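Local atomic coordinates of glycosyl hydrolases family 31 family protein (Aspergillus niger, PDB entry 6DRU), a protein that catalyses the release of alpha-xylose from the non-reducing terminal glucose of xyloglucan oligosaccharides, as a glycoside hydrolase of family 31. Residues Asp146-Gly151 against Lys627-Val632; Ala269-Asp274 against Glu573-Gly578. All coordinates share one frame; numbering follows the deposited sequence.

Interaction 1 of 2, residues Asp146-Gly151 against Lys627-Val632; sequences DEQIYG and KISQLV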
ATOM      1  N   ASP A 146     -13.382   7.681 -35.817  1.00 67.87           N
ATOM      2  CA  ASP A 146     -12.902   8.666 -36.774  1.00 76.91           C
ATOM      3  C   ASP A 146     -12.282   9.896 -36.120  1.00 78.34           C
ATOM      4  O   ASP A 146     -11.827  10.797 -36.834  1.00 83.08           O
ATOM      5  CB  ASP A 146     -14.052   9.091 -37.698  1.00 93.85           C
ATOM      6  CG  ASP A 146     -15.210   9.722 -36.941  1.00106.71           C
ATOM      7  OD1 ASP A 146     -15.122  10.916 -36.578  1.00103.29           O
ATOM      8  OD2 ASP A 146     -16.212   9.015 -36.702  1.00102.44           O
ATOM      9  N   GLU A 147     -12.250   9.959 -34.791  1.00 74.69           N
ATOM     10  CA  GLU A 147     -11.842  11.174 -34.104  1.00 67.90           C
ATOM     11  C   GLU A 147     -10.337  11.392 -34.234  1.00 67.80           C
ATOM     12  O   GLU A 147      -9.559  10.460 -34.451  1.00 67.58           O
ATOM     13  CB  GLU A 147     -12.230  11.116 -32.626  1.00 77.09           C
ATOM     14  CG  GLU A 147     -12.531  12.473 -32.011  1.00 74.46           C
ATOM     15  CD  GLU A 147     -13.131  12.369 -30.623  1.00 76.44           C
ATOM     16  OE1 GLU A 147     -13.104  13.379 -29.889  1.00 67.86           O
ATOM     17  OE2 GLU A 147     -13.615  11.275 -30.260  1.00 73.51           O
ATOM     18  N   GLN A 148      -9.933  12.654 -34.102  1.00 65.67           N
ATOM     19  CA  GLN A 148      -8.534  13.045 -34.181  1.00 67.66           C
ATOM     20  C   GLN A 148      -8.172  13.873 -32.957  1.00 65.55           C
ATOM     21  O   GLN A 148      -8.927  14.762 -32.553  1.00 63.41           O
ATOM     22  CB  GLN A 148      -8.252  13.836 -35.463  1.00 64.34           C
ATOM     23  CG  GLN A 148      -8.477  13.040 -36.737  1.00 64.07           C
ATOM     24  CD  GLN A 148      -8.055  13.798 -37.980  1.00 68.02           C
ATOM     25  OE1 GLN A 148      -7.159  14.642 -37.934  1.00 69.85           O
ATOM     26  NE2 GLN A 148      -8.708  13.508 -39.097  1.00 71.00           N
ATOM     27  N   ILE A 149      -7.016  13.577 -32.371  1.00 63.91           N
ATOM     28  CA  ILE A 149      -6.562  14.213 -31.140  1.00 59.01           C
ATOM     29  C   ILE A 149      -5.270  14.960 -31.437  1.00 51.61           C
ATOM     30  O   ILE A 149      -4.304  14.364 -31.928  1.00 57.85           O
ATOM     31  CB  ILE A 149      -6.354  13.191 -30.013  1.00 56.72           C
ATOM     32  CG1 ILE A 149      -7.632  12.378 -29.783  1.00 52.58           C
ATOM     33  CG2 ILE A 149      -5.916  13.887 -28.740  1.00 60.79           C
ATOM     34  CD1 ILE A 149      -8.847  13.222 -29.477  1.00 48.96           C
ATOM     35  N   TYR A 150      -5.251  16.256 -31.134  1.00 52.23           N
ATOM     36  CA  TYR A 150      -4.084  17.103 -31.336  1.00 56.38           C
ATOM     37  C   TYR A 150      -3.619  17.665 -30.001  1.00 63.23           C
ATOM     38  O   TYR A 150      -4.438  18.070 -29.170  1.00 58.23           O
ATOM     39  CB  TYR A 150      -4.389  18.257 -32.297  1.00 60.16           C
ATOM     40  CG  TYR A 150      -5.121  17.846 -33.552  1.00 60.47           C
ATOM     41  CD1 TYR A 150      -4.694  16.760 -34.305  1.00 57.04           C
ATOM     42  CD2 TYR A 150      -6.243  18.543 -33.985  1.00 56.37           C
ATOM     43  CE1 TYR A 150      -5.362  16.381 -35.452  1.00 68.10           C
ATOM     44  CE2 TYR A 150      -6.917  18.172 -35.132  1.00 57.90           C
ATOM     45  CZ  TYR A 150      -6.473  17.091 -35.862  1.00 65.99           C
ATOM     46  OH  TYR A 150      -7.143  16.720 -37.005  1.00 63.31           O
ATOM     47  N   GLY A 151      -2.302  17.706 -29.805  1.00 65.02           N
ATOM     48  CA  GLY A 151      -1.735  18.252 -28.587  1.00 51.44           C
ATOM     49  C   GLY A 151      -1.072  17.213 -27.709  1.00 56.16           C
ATOM     50  O   GLY A 151      -0.169  16.498 -28.156  1.00 56.79           O
ATOM     51  N   LYS A 627      -8.876  17.617 -48.649  1.00 70.40           N
ATOM     52  CA  LYS A 627      -7.924  16.519 -48.537  1.00 83.77           C
ATOM     53  C   LYS A 627      -7.073  16.595 -47.284  1.00 82.74           C
ATOM     54  O   LYS A 627      -6.403  15.610 -46.961  1.00 82.85           O
ATOM     55  CB  LYS A 627      -6.991  16.484 -49.752  1.00 78.87           C
ATOM     56  CG  LYS A 627      -7.670  16.810 -51.060  1.00 87.81           C
ATOM     57  CD  LYS A 627      -6.893  16.228 -52.229  1.00 93.63           C
ATOM     58  CE  LYS A 627      -6.791  17.210 -53.386  1.00 95.45           C
ATOM     59  NZ  LYS A 627      -5.902  18.349 -53.031  1.00 93.05           N
ATOM     60  N   ILE A 628      -7.079  17.726 -46.573  1.00 75.89           N
ATOM     61  CA  ILE A 628      -6.205  17.864 -45.414  1.00 73.81           C
ATOM     62  C   ILE A 628      -6.733  17.053 -44.243  1.00 74.74           C
ATOM     63  O   ILE A 628      -5.952  16.524 -43.444  1.00 71.44           O
ATOM     64  CB  ILE A 628      -6.025  19.353 -45.059  1.00 64.34           C
ATOM     65  CG1 ILE A 628      -4.977  19.985 -45.977  1.00 61.94           C
ATOM     66  CG2 ILE A 628      -5.667  19.545 -43.587  1.00 63.94           C
ATOM     67  CD1 ILE A 628      -4.450  21.316 -45.495  1.00 67.64           C
ATOM     68  N   SER A 629      -8.057  16.919 -44.129  1.00 78.42           N
ATOM     69  CA  SER A 629      -8.631  16.132 -43.042  1.00 65.74           C
ATOM     70  C   SER A 629      -8.068  14.716 -43.017  1.00 60.71           C
ATOM     71  O   SER A 629      -7.780  14.175 -41.944  1.00 70.38           O
ATOM     72  CB  SER A 629     -10.152  16.096 -43.163  1.00 82.27           C
ATOM     73  OG  SER A 629     -10.720  15.269 -42.160  1.00 71.57           O
ATOM     74  N   GLN A 630      -7.898  14.096 -44.189  1.00 72.13           N
ATOM     75  CA  GLN A 630      -7.383  12.732 -44.207  1.00 81.30           C
ATOM     76  C   GLN A 630      -5.864  12.713 -44.086  1.00 76.11           C
ATOM     77  O   GLN A 630      -5.303  11.779 -43.502  1.00 85.56           O
ATOM     78  CB  GLN A 630      -7.844  12.006 -45.476  1.00 70.06           C
ATOM     79  CG  GLN A 630      -7.389  10.543 -45.598  1.00 80.19           C
ATOM     80  CD  GLN A 630      -6.036  10.342 -46.283  1.00100.71           C
ATOM     81  OE1 GLN A 630      -5.269  11.285 -46.493  1.00106.04           O
ATOM     82  NE2 GLN A 630      -5.736   9.093 -46.619  1.00 97.72           N
ATOM     83  N   LEU A 631      -5.184  13.727 -44.630  1.00 72.24           N
ATOM     84  CA  LEU A 631      -3.732  13.792 -44.518  1.00 72.67           C
ATOM     85  C   LEU A 631      -3.270  13.943 -43.075  1.00 68.82           C
ATOM     86  O   LEU A 631      -2.138  13.566 -42.755  1.00 75.08           O
ATOM     87  CB  LEU A 631      -3.187  14.952 -45.352  1.00 77.02           C
ATOM     88  CG  LEU A 631      -3.268  14.814 -46.872  1.00 65.50           C
ATOM     89  CD1 LEU A 631      -3.044  16.162 -47.545  1.00 51.59           C
ATOM     90  CD2 LEU A 631      -2.258  13.791 -47.362  1.00 51.55           C
ATOM     91  N   VAL A 632      -4.119  14.479 -42.196  1.00 71.68           N
ATOM     92  CA  VAL A 632      -3.756  14.569 -40.787  1.00 70.98           C
ATOM     93  C   VAL A 632      -4.054  13.261 -40.065  1.00 68.71           C
ATOM     94  O   VAL A 632      -3.268  12.815 -39.222  1.00 71.05           O
ATOM     95  CB  VAL A 632      -4.479  15.759 -40.132  1.00 66.00           C
ATOM     96  CG1 VAL A 632      -4.179  15.806 -38.648  1.00 63.71           C
ATOM     97  CG2 VAL A 632      -4.061  17.059 -40.796  1.00 49.57           C
TER
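Val632 rests its CG1 methyl against the outer end of the Tyr150 ring, 3.5 Å from CE1. It meets the ring obliquely, and the two side chains cross at about a right angle. In Val632, CG1 is anti to the backbone N (chi1 176°), and this is the branch that does the touching. The amide end of Gln148 meets the helix beside this pair. Its NE2 donates a hydrogen bond to Ser629 O at 3.1 Å. The N-H...O angle is 157°. The amide oxygen of Gln148 lies toward Val632 CG1. The donor is tilted from the plane of the Ser629 carbonyl, while the acceptor stays close to the plane of the Gln148 amide. The Gln148 chain is extended beyond CG (chi2 -174°), which carries its amide across to the helix. Ser629 itself takes part mainly through its backbone carbonyl. The contact is small, with 143 Å² buried in all, and it joins one polar grip to one apolar touch. Strand 149-151 is, within this chain, an outermost strand of a mixed eight-stranded sheet, and Tyr150 pairs through its backbone with Met182 of strand 176-183. Helix 628-633 belongs to the C-terminal family region, and Tyr618 of the nearby helix 618-621 stacks on the Tyr150 ring.

Interaction 2 of 2, residues Ala269-Asp274 against Glu573-Gly578; sequences AQNFHD and EPWSYG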
ATOM      1  N   ALA A 269      33.022  36.120 -28.611  1.00 66.17           N
ATOM      2  CA  ALA A 269      32.455  37.429 -28.919  1.00 65.91           C
ATOM      3  C   ALA A 269      33.386  38.236 -29.815  1.00 68.31           C
ATOM      4  O   ALA A 269      32.924  38.988 -30.682  1.00 73.73           O
ATOM      5  CB  ALA A 269      32.159  38.190 -27.626  1.00 62.18           C
ATOM      6  N   GLN A 270      34.699  38.099 -29.617  1.00 67.09           N
ATOM      7  CA  GLN A 270      35.652  38.771 -30.494  1.00 68.65           C
ATOM      8  C   GLN A 270      35.551  38.259 -31.924  1.00 68.58           C
ATOM      9  O   GLN A 270      35.737  39.029 -32.873  1.00 62.33           O
ATOM     10  CB  GLN A 270      37.073  38.592 -29.959  1.00 66.55           C
ATOM     11  CG  GLN A 270      38.085  39.560 -30.548  1.00 57.56           C
ATOM     12  CD  GLN A 270      37.910  40.974 -30.029  1.00 65.75           C
ATOM     13  OE1 GLN A 270      38.128  41.244 -28.848  1.00 84.56           O
ATOM     14  NE2 GLN A 270      37.510  41.885 -30.910  1.00 70.69           N
ATOM     15  N   ASN A 271      35.258  36.970 -32.101  1.00 67.00           N
ATOM     16  CA  ASN A 271      35.147  36.412 -33.445  1.00 66.52           C
ATOM     17  C   ASN A 271      33.915  36.949 -34.166  1.00 71.57           C
ATOM     18  O   ASN A 271      33.991  37.332 -35.339  1.00 76.03           O
ATOM     19  CB  ASN A 271      35.111  34.887 -33.378  1.00 72.51           C
ATOM     20  CG  ASN A 271      36.427  34.259 -33.779  1.00 75.31           C
ATOM     21  OD1 ASN A 271      36.630  33.912 -34.943  1.00 74.07           O
ATOM     22  ND2 ASN A 271      37.330  34.111 -32.818  1.00 94.49           N
ATOM     23  N   PHE A 272      32.766  36.970 -33.485  1.00 69.22           N
ATOM     24  CA  PHE A 272      31.566  37.544 -34.087  1.00 69.27           C
ATOM     25  C   PHE A 272      31.777  39.011 -34.436  1.00 69.98           C
ATOM     26  O   PHE A 272      31.305  39.485 -35.476  1.00 65.49           O
ATOM     27  CB  PHE A 272      30.373  37.386 -33.145  1.00 58.00           C
ATOM     28  CG  PHE A 272      29.736  36.028 -33.193  1.00 54.49           C
ATOM     29  CD1 PHE A 272      28.813  35.717 -34.176  1.00 61.33           C
ATOM     30  CD2 PHE A 272      30.060  35.063 -32.255  1.00 54.45           C
ATOM     31  CE1 PHE A 272      28.223  34.468 -34.224  1.00 57.69           C
ATOM     32  CE2 PHE A 272      29.475  33.813 -32.298  1.00 62.09           C
ATOM     33  CZ  PHE A 272      28.555  33.515 -33.283  1.00 57.27           C
ATOM     34  N   HIS A 273      32.497  39.739 -33.581  1.00 65.14           N
ATOM     35  CA  HIS A 273      32.726  41.160 -33.819  1.00 72.79           C
ATOM     36  C   HIS A 273      33.669  41.378 -34.996  1.00 66.96           C
ATOM     37  O   HIS A 273      33.391  42.190 -35.885  1.00 70.01           O
ATOM     38  CB  HIS A 273      33.281  41.817 -32.555  1.00 66.11           C
ATOM     39  CG  HIS A 273      33.720  43.234 -32.754  1.00 62.24           C
ATOM     40  ND1 HIS A 273      35.047  43.595 -32.842  1.00 65.75           N
ATOM     41  CD2 HIS A 273      33.008  44.379 -32.884  1.00 62.77           C
ATOM     42  CE1 HIS A 273      35.134  44.902 -33.017  1.00 68.85           C
ATOM     43  NE2 HIS A 273      33.912  45.400 -33.046  1.00 70.15           N
ATOM     44  N   ASP A 274      34.794  40.660 -35.017  1.00 70.13           N
ATOM     45  CA  ASP A 274      35.773  40.855 -36.081  1.00 70.55           C
ATOM     46  C   ASP A 274      35.209  40.443 -37.437  1.00 67.84           C
ATOM     47  O   ASP A 274      35.486  41.091 -38.453  1.00 67.74           O
ATOM     48  CB  ASP A 274      37.052  40.078 -35.769  1.00 68.87           C
ATOM     49  CG  ASP A 274      37.775  40.605 -34.539  1.00 70.46           C
ATOM     50  OD1 ASP A 274      37.352  41.648 -33.996  1.00 68.61           O
ATOM     51  OD2 ASP A 274      38.771  39.975 -34.120  1.00 66.05           O
ATOM     52  N   GLU A 573      30.263  26.862 -34.468  1.00 73.47           N
ATOM     53  CA  GLU A 573      30.109  28.247 -34.881  1.00 70.76           C
ATOM     54  C   GLU A 573      29.773  28.322 -36.364  1.00 67.54           C
ATOM     55  O   GLU A 573      30.038  27.382 -37.120  1.00 65.80           O
ATOM     56  CB  GLU A 573      31.392  29.025 -34.585  1.00 69.90           C
ATOM     57  CG  GLU A 573      31.656  29.282 -33.100  1.00 68.24           C
ATOM     58  CD  GLU A 573      31.995  28.018 -32.325  1.00 75.49           C
ATOM     59  OE1 GLU A 573      31.128  27.528 -31.571  1.00 72.46           O
ATOM     60  OE2 GLU A 573      33.123  27.504 -32.482  1.00 81.19           O
ATOM     61  N   PRO A 574      29.175  29.431 -36.818  1.00 63.37           N
ATOM     62  CA  PRO A 574      28.786  29.527 -38.236  1.00 68.06           C
ATOM     63  C   PRO A 574      29.953  29.421 -39.209  1.00 69.68           C
ATOM     64  O   PRO A 574      29.713  29.215 -40.406  1.00 75.97           O
ATOM     65  CB  PRO A 574      28.109  30.904 -38.326  1.00 53.42           C
ATOM     66  CG  PRO A 574      28.535  31.638 -37.100  1.00 55.47           C
ATOM     67  CD  PRO A 574      28.722  30.600 -36.046  1.00 60.77           C
ATOM     68  N   TRP A 575      31.193  29.548 -38.744  1.00 60.04           N
ATOM     69  CA  TRP A 575      32.371  29.399 -39.586  1.00 55.44           C
ATOM     70  C   TRP A 575      33.075  28.063 -39.383  1.00 57.41           C
ATOM     71  O   TRP A 575      34.191  27.882 -39.877  1.00 67.75           O
ATOM     72  CB  TRP A 575      33.350  30.543 -39.320  1.00 45.22           C
ATOM     73  CG  TRP A 575      33.611  30.747 -37.868  1.00 57.55           C
ATOM     74  CD1 TRP A 575      34.521  30.087 -37.097  1.00 62.43           C
ATOM     75  CD2 TRP A 575      32.955  31.682 -37.004  1.00 66.39           C
ATOM     76  NE1 TRP A 575      34.469  30.548 -35.805  1.00 62.76           N
ATOM     77  CE2 TRP A 575      33.517  31.531 -35.721  1.00 63.76           C
ATOM     78  CE3 TRP A 575      31.947  32.633 -37.191  1.00 60.69           C
ATOM     79  CZ2 TRP A 575      33.105  32.293 -34.631  1.00 60.25           C
ATOM     80  CZ3 TRP A 575      31.539  33.390 -36.107  1.00 64.83           C
ATOM     81  CH2 TRP A 575      32.117  33.216 -34.842  1.00 62.80           C
ATOM     82  N   SER A 576      32.455  27.128 -38.669  1.00 62.01           N
ATOM     83  CA  SER A 576      33.092  25.870 -38.307  1.00 64.55           C
ATOM     84  C   SER A 576      32.643  24.700 -39.171  1.00 60.79           C
ATOM     85  O   SER A 576      32.966  23.550 -38.851  1.00 68.35           O
ATOM     86  CB  SER A 576      32.832  25.560 -36.830  1.00 63.80           C
ATOM     87  OG  SER A 576      33.239  26.637 -36.003  1.00 60.29           O
ATOM     88  N   TYR A 577      31.915  24.956 -40.256  1.00 59.57           N
ATOM     89  CA  TYR A 577      31.330  23.893 -41.067  1.00 67.29           C
ATOM     90  C   TYR A 577      31.826  23.936 -42.508  1.00 71.55           C
ATOM     91  O   TYR A 577      31.106  23.552 -43.431  1.00 69.11           O
ATOM     92  CB  TYR A 577      29.804  23.965 -41.023  1.00 63.54           C
ATOM     93  CG  TYR A 577      29.232  23.586 -39.679  1.00 66.35           C
ATOM     94  CD1 TYR A 577      29.153  24.514 -38.649  1.00 68.01           C
ATOM     95  CD2 TYR A 577      28.781  22.296 -39.436  1.00 64.08           C
ATOM     96  CE1 TYR A 577      28.638  24.169 -37.416  1.00 71.05           C
ATOM     97  CE2 TYR A 577      28.263  21.942 -38.208  1.00 67.92           C
ATOM     98  CZ  TYR A 577      28.194  22.882 -37.202  1.00 71.09           C
ATOM     99  OH  TYR A 577      27.678  22.533 -35.976  1.00 76.90           O
ATOM    100  N   GLY A 578      33.050  24.390 -42.712  1.00 71.37           N
ATOM    101  CA  GLY A 578      33.608  24.464 -44.046  1.00 68.51           C
ATOM    102  C   GLY A 578      33.484  25.854 -44.640  1.00 75.49           C
ATOM    103  O   GLY A 578      32.520  26.587 -44.391  1.00 76.54           O
TER
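Phe272 and Trp575 form a T-shaped aromatic pair. The edge of the indole points at the face of Phe272, with CH2 of Trp575 over the ring centre. The centroid of the six-membered ring is 4.9 Å from that of Phe272, and the planes meet at 65°. Trp575 has chi1 at 49°, with CG between the backbone N and the carbonyl carbon, and this turns the indole toward the helix. Van der Waals contacts extend the pair. Pro574 CD lies 4.0 Å from Phe272 CZ. Asn271 CB lies 3.5 Å from Trp575 CZ2. Asn271 OD1 sits above one indole face near the rim, with Glu573 CB over the opposite face. This is part of a TIM barrel. Helix 262-274 lies on the crossover between parallel strands 252-254 and 281-284. Segment 573-578 is in the loop that follows strand 554-555, which also pairs with 252-254. Phe272, Glu573 and Pro574 all touch Gln254 on that shared strand, and Arg275 makes a cation-pi contact with Trp575. No hydrogen bond joins the two segments. Within the loop, a type I turn from Glu573 to Ser576 is closed by Ser576 N to Glu573 O at 2.9 Å.

Overall arrangement
From the N terminus, the chain first supplies residues 146-151, on a strand at the edge of the mixed N-terminal sheet. It then enters the TIM barrel and gives helix residues 269-274. After most of the barrel it reaches loop residues 573-578, where interaction 2 closes a loop of 298 residues. The chain continues into the C-terminal region, and residues 627-632 close interaction 1 across 475 residues. Interaction 2 is thus nested inside interaction 1. It links early and late parts of the barrel, whereas interaction 1 joins the N-terminal sheet to the C-terminal region. Their centres are 44 Å apart, and they do not touch.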